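Local coordinates for putative alkaline phosphatase (Pseudomonas fluorescens, PDB 4F1V), which binds phosphate with high affinity in the periplasm and probably delivers it to an ABC transporter for import, at residues A[315-326]-A[342-350]. Sequence-based numbering, arbitrary orientation.
Sequences FTKHYGASNNND and KATVRASFL
Tyr319, the first residue to leave helix 305-318, lays one ring face against Val345 of helix 339-349. Val345 CG1, anti to its backbone N (chi1 174°), sits over the middle of that ring, 3.6 Å from the centroid: a CH-pi contact. The phenol hydroxyl hydrogen-bonds Pro89 O on strand 85-94. Arg346 brings NH2 2.8 Å from Tyr319 O, almost in line with the C=O and in the guanidinium plane. With an alanine here, this carbonyl at the helix end would probably lose its charged donor, and Tyr319 CB the Arg346 CG that packs on it. Lys342 stretches past the Tyr319 and Gly320 carbonyls, its CD 3.3 Å from Gly320 O, then turns at chi4 so that NZ forms a salt bridge with Asp326 OD2 at 2.7 Å, on the syn lone pair; NZ also bonds Leu337 O, and a water that donates to Asp326 OD1 accepts a weak bond from NZ. Leu350 CD2 packs 4.0 Å from Phe315 CB. Apolar packing toward the sheet is thus bordered on the turn side by two cationic side chains, which tie the turn after one helix, and the start of helix 326-331, to the other helix in this lobe of the Venus-flytrap fold.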
loop_
_atom_site.group_PDB
_atom_site.type_symbol
_atom_site.label_atom_id
_atom_site.label_comp_id
_atom_site.label_asym_id
_atom_site.label_seq_id
_atom_site.Cartn_x
_atom_site.Cartn_y
_atom_site.Cartn_z
ATOM N N PHE A 315 3.175 18.775 -1.721
ATOM C CA PHE A 315 4.451 18.125 -1.761
ATOM C C PHE A 315 5.448 18.775 -0.786
ATOM O O PHE A 315 6.254 18.077 -0.155
ATOM C CB PHE A 315 5.031 18.106 -3.198
ATOM C CG PHE A 315 4.546 16.928 -4.036
ATOM C CD1 PHE A 315 5.460 15.919 -4.438
ATOM C CD2 PHE A 315 3.234 16.793 -4.456
ATOM C CE1 PHE A 315 5.070 14.868 -5.184
ATOM C CE2 PHE A 315 2.813 15.691 -5.175
ATOM C CZ PHE A 315 3.731 14.740 -5.550
ATOM N N THR A 316 5.414 20.109 -0.675
ATOM C CA THR A 316 6.307 20.840 0.226
ATOM C C THR A 316 6.102 20.367 1.671
ATOM O O THR A 316 7.061 20.287 2.440
ATOM C CB THR A 316 6.060 22.330 0.077
ATOM O OG1 THR A 316 6.533 22.692 -1.230
ATOM C CG2 THR A 316 6.802 23.160 1.090
ATOM N N LYS A 317 4.882 20.080 2.058
ATOM C CA LYS A 317 4.581 19.516 3.382
ATOM C C LYS A 317 4.946 18.040 3.515
ATOM O O LYS A 317 5.671 17.638 4.443
ATOM C CB LYS A 317 3.121 19.795 3.753
ATOM C CG LYS A 317 2.829 19.310 5.163
ATOM C CD LYS A 317 1.575 19.801 5.762
ATOM C CE LYS A 317 1.521 19.711 7.282
ATOM N NZ LYS A 317 0.208 20.220 7.757
ATOM N N HIS A 318 4.397 17.215 2.630
ATOM C CA HIS A 318 4.523 15.769 2.774
ATOM C C HIS A 318 5.940 15.288 2.664
ATOM O O HIS A 318 6.316 14.239 3.237
ATOM C CB HIS A 318 3.606 15.085 1.737
ATOM C CG HIS A 318 3.200 13.682 2.140
ATOM N ND1 HIS A 318 2.509 13.434 3.291
ATOM C CD2 HIS A 318 3.425 12.496 1.491
ATOM C CE1 HIS A 318 2.274 12.143 3.335
ATOM N NE2 HIS A 318 2.806 11.518 2.262
ATOM N N TYR A 319 6.777 16.021 1.902
ATOM C CA TYR A 319 8.182 15.712 1.735
ATOM C C TYR A 319 9.086 16.752 2.332
ATOM O O TYR A 319 10.262 16.842 1.994
ATOM C CB TYR A 319 8.509 15.447 0.238
ATOM C CG TYR A 319 7.669 14.316 -0.304
ATOM C CD1 TYR A 319 6.510 14.568 -1.035
ATOM C CD2 TYR A 319 7.961 12.978 -0.039
ATOM C CE1 TYR A 319 5.688 13.526 -1.508
ATOM C CE2 TYR A 319 7.194 11.940 -0.486
ATOM C CZ TYR A 319 6.030 12.212 -1.215
ATOM O OH TYR A 319 5.226 11.218 -1.625
ATOM N N GLY A 320 8.568 17.546 3.265
ATOM C CA GLY A 320 9.410 18.583 3.894
ATOM C C GLY A 320 10.339 18.058 4.962
ATOM O O GLY A 320 10.029 17.095 5.657
ATOM N N ALA A 321 11.483 18.761 5.067
ATOM C CA ALA A 321 12.347 18.516 6.198
ATOM C C ALA A 321 11.734 18.913 7.500
ATOM O O ALA A 321 11.935 18.264 8.528
ATOM C CB ALA A 321 13.724 19.185 5.988
ATOM N N SER A 322 10.999 19.996 7.532
ATOM C CA SER A 322 10.334 20.549 8.695
ATOM C C SER A 322 8.857 20.769 8.349
ATOM O O SER A 322 8.479 20.750 7.179
ATOM C CB SER A 322 10.866 21.956 9.047
ATOM O OG SER A 322 12.138 22.022 9.607
ATOM N N ASN A 323 8.023 20.953 9.380
ATOM C CA ASN A 323 6.593 21.197 9.207
ATOM C C ASN A 323 5.964 20.179 8.272
ATOM O O ASN A 323 5.357 20.565 7.255
ATOM C CB ASN A 323 6.385 22.615 8.739
ATOM C CG ASN A 323 6.786 23.575 9.882
ATOM O OD1 ASN A 323 6.218 23.558 11.049
ATOM N ND2 ASN A 323 7.815 24.372 9.656
ATOM N N ASN A 324 6.173 18.924 8.559
ATOM C CA ASN A 324 5.798 17.869 7.671
ATOM C C ASN A 324 4.680 16.978 8.299
ATOM O O ASN A 324 4.087 17.322 9.316
ATOM C CB ASN A 324 7.055 17.081 7.197
ATOM C CG ASN A 324 7.724 16.338 8.349
ATOM O OD1 ASN A 324 7.083 15.752 9.223
ATOM N ND2 ASN A 324 9.083 16.298 8.303
ATOM N N ASN A 325 4.392 15.849 7.645
ATOM C CA ASN A 325 3.313 14.981 8.102
ATOM C C ASN A 325 3.808 13.754 8.885
ATOM O O ASN A 325 3.024 12.824 9.137
ATOM C CB ASN A 325 2.485 14.525 6.921
ATOM C CG ASN A 325 1.610 15.615 6.334
ATOM O OD1 ASN A 325 1.091 16.487 7.085
ATOM N ND2 ASN A 325 1.380 15.634 5.021
ATOM N N ASP A 326 5.086 13.722 9.302
ATOM C CA ASP A 326 5.631 12.511 9.866
ATOM C C ASP A 326 4.956 12.077 11.155
ATOM O O ASP A 326 4.800 10.859 11.389
ATOM C CB ASP A 326 7.123 12.593 10.033
ATOM C CG ASP A 326 7.893 12.563 8.720
ATOM O OD1 ASP A 326 7.292 12.434 7.641
ATOM O OD2 ASP A 326 9.173 12.625 8.810
ATOM N N LYS A 342 13.177 12.014 1.257
ATOM C CA LYS A 342 12.406 13.257 1.063
ATOM C C LYS A 342 13.165 14.203 0.140
ATOM O O LYS A 342 12.597 14.856 -0.751
ATOM C CB LYS A 342 12.070 13.913 2.363
ATOM C CG LYS A 342 11.160 13.205 3.323
ATOM C CD LYS A 342 10.716 14.105 4.456
ATOM C CE LYS A 342 9.785 13.555 5.483
ATOM N NZ LYS A 342 10.431 12.522 6.373
ATOM N N ALA A 343 14.493 14.347 0.376
ATOM C CA ALA A 343 15.275 15.276 -0.436
ATOM C C ALA A 343 15.293 14.902 -1.903
ATOM O O ALA A 343 15.259 15.779 -2.774
ATOM C CB ALA A 343 16.689 15.372 0.130
ATOM N N THR A 344 15.335 13.604 -2.174
ATOM C CA THR A 344 15.305 13.105 -3.568
ATOM C C THR A 344 13.985 13.420 -4.204
ATOM O O THR A 344 13.915 13.872 -5.388
ATOM C CB THR A 344 15.656 11.625 -3.569
ATOM O OG1 THR A 344 16.946 11.391 -3.035
ATOM C CG2 THR A 344 15.631 11.037 -4.960
ATOM N N VAL A 345 12.867 13.166 -3.535
ATOM C CA VAL A 345 11.550 13.540 -4.065
ATOM C C VAL A 345 11.503 15.046 -4.362
ATOM O O VAL A 345 11.019 15.450 -5.443
ATOM C CB VAL A 345 10.446 13.093 -3.074
ATOM C CG1 VAL A 345 9.088 13.613 -3.551
ATOM C CG2 VAL A 345 10.420 11.554 -2.964
ATOM N N ARG A 346 11.928 15.885 -3.414
ATOM C CA ARG A 346 11.847 17.305 -3.677
ATOM C C ARG A 346 12.704 17.755 -4.863
ATOM O O ARG A 346 12.322 18.607 -5.658
ATOM C CB ARG A 346 12.289 18.128 -2.426
ATOM C CG ARG A 346 11.421 17.945 -1.193
ATOM C CD ARG A 346 11.609 19.009 -0.149
ATOM N NE ARG A 346 12.986 19.159 0.199
ATOM C CZ ARG A 346 13.619 18.439 1.146
ATOM N NH1 ARG A 346 14.966 18.612 1.378
ATOM N NH2 ARG A 346 12.985 17.519 1.864
ATOM N N ALA A 347 13.905 17.156 -4.967
ATOM C CA ALA A 347 14.840 17.589 -6.015
ATOM C C ALA A 347 14.267 17.350 -7.407
ATOM O O ALA A 347 14.526 18.143 -8.342
ATOM C CB ALA A 347 16.180 16.879 -5.879
ATOM N N SER A 348 13.519 16.292 -7.580
ATOM C CA SER A 348 12.891 16.017 -8.883
ATOM C C SER A 348 11.574 16.774 -9.094
ATOM O O SER A 348 11.339 17.349 -10.166
ATOM C CB SER A 348 12.648 14.505 -9.095
ATOM O OG SER A 348 13.849 13.797 -9.302
ATOM N N PHE A 349 10.681 16.724 -8.103
ATOM C CA PHE A 349 9.297 17.110 -8.307
ATOM C C PHE A 349 8.955 18.504 -7.805
ATOM O O PHE A 349 7.893 19.031 -8.188
ATOM C CB PHE A 349 8.333 16.025 -7.759
ATOM C CG PHE A 349 8.596 14.711 -8.420
ATOM C CD1 PHE A 349 9.012 13.585 -7.708
ATOM C CD2 PHE A 349 8.458 14.543 -9.821
ATOM C CE1 PHE A 349 9.327 12.417 -8.303
ATOM C CE2 PHE A 349 8.769 13.347 -10.425
ATOM C CZ PHE A 349 9.173 12.250 -9.658
ATOM N N LEU A 350 9.801 19.118 -7.000
ATOM C CA LEU A 350 9.583 20.493 -6.556
ATOM C C LEU A 350 10.578 21.492 -7.151
ATOM O O LEU A 350 10.194 22.544 -7.657
ATOM C CB LEU A 350 9.576 20.656 -5.046
ATOM C CG LEU A 350 8.312 20.177 -4.364
ATOM C CD1 LEU A 350 8.517 20.136 -2.844
ATOM C CD2 LEU A 350 7.152 21.086 -4.714
HETATM O O HOH W 1 7.857 10.796 5.405
#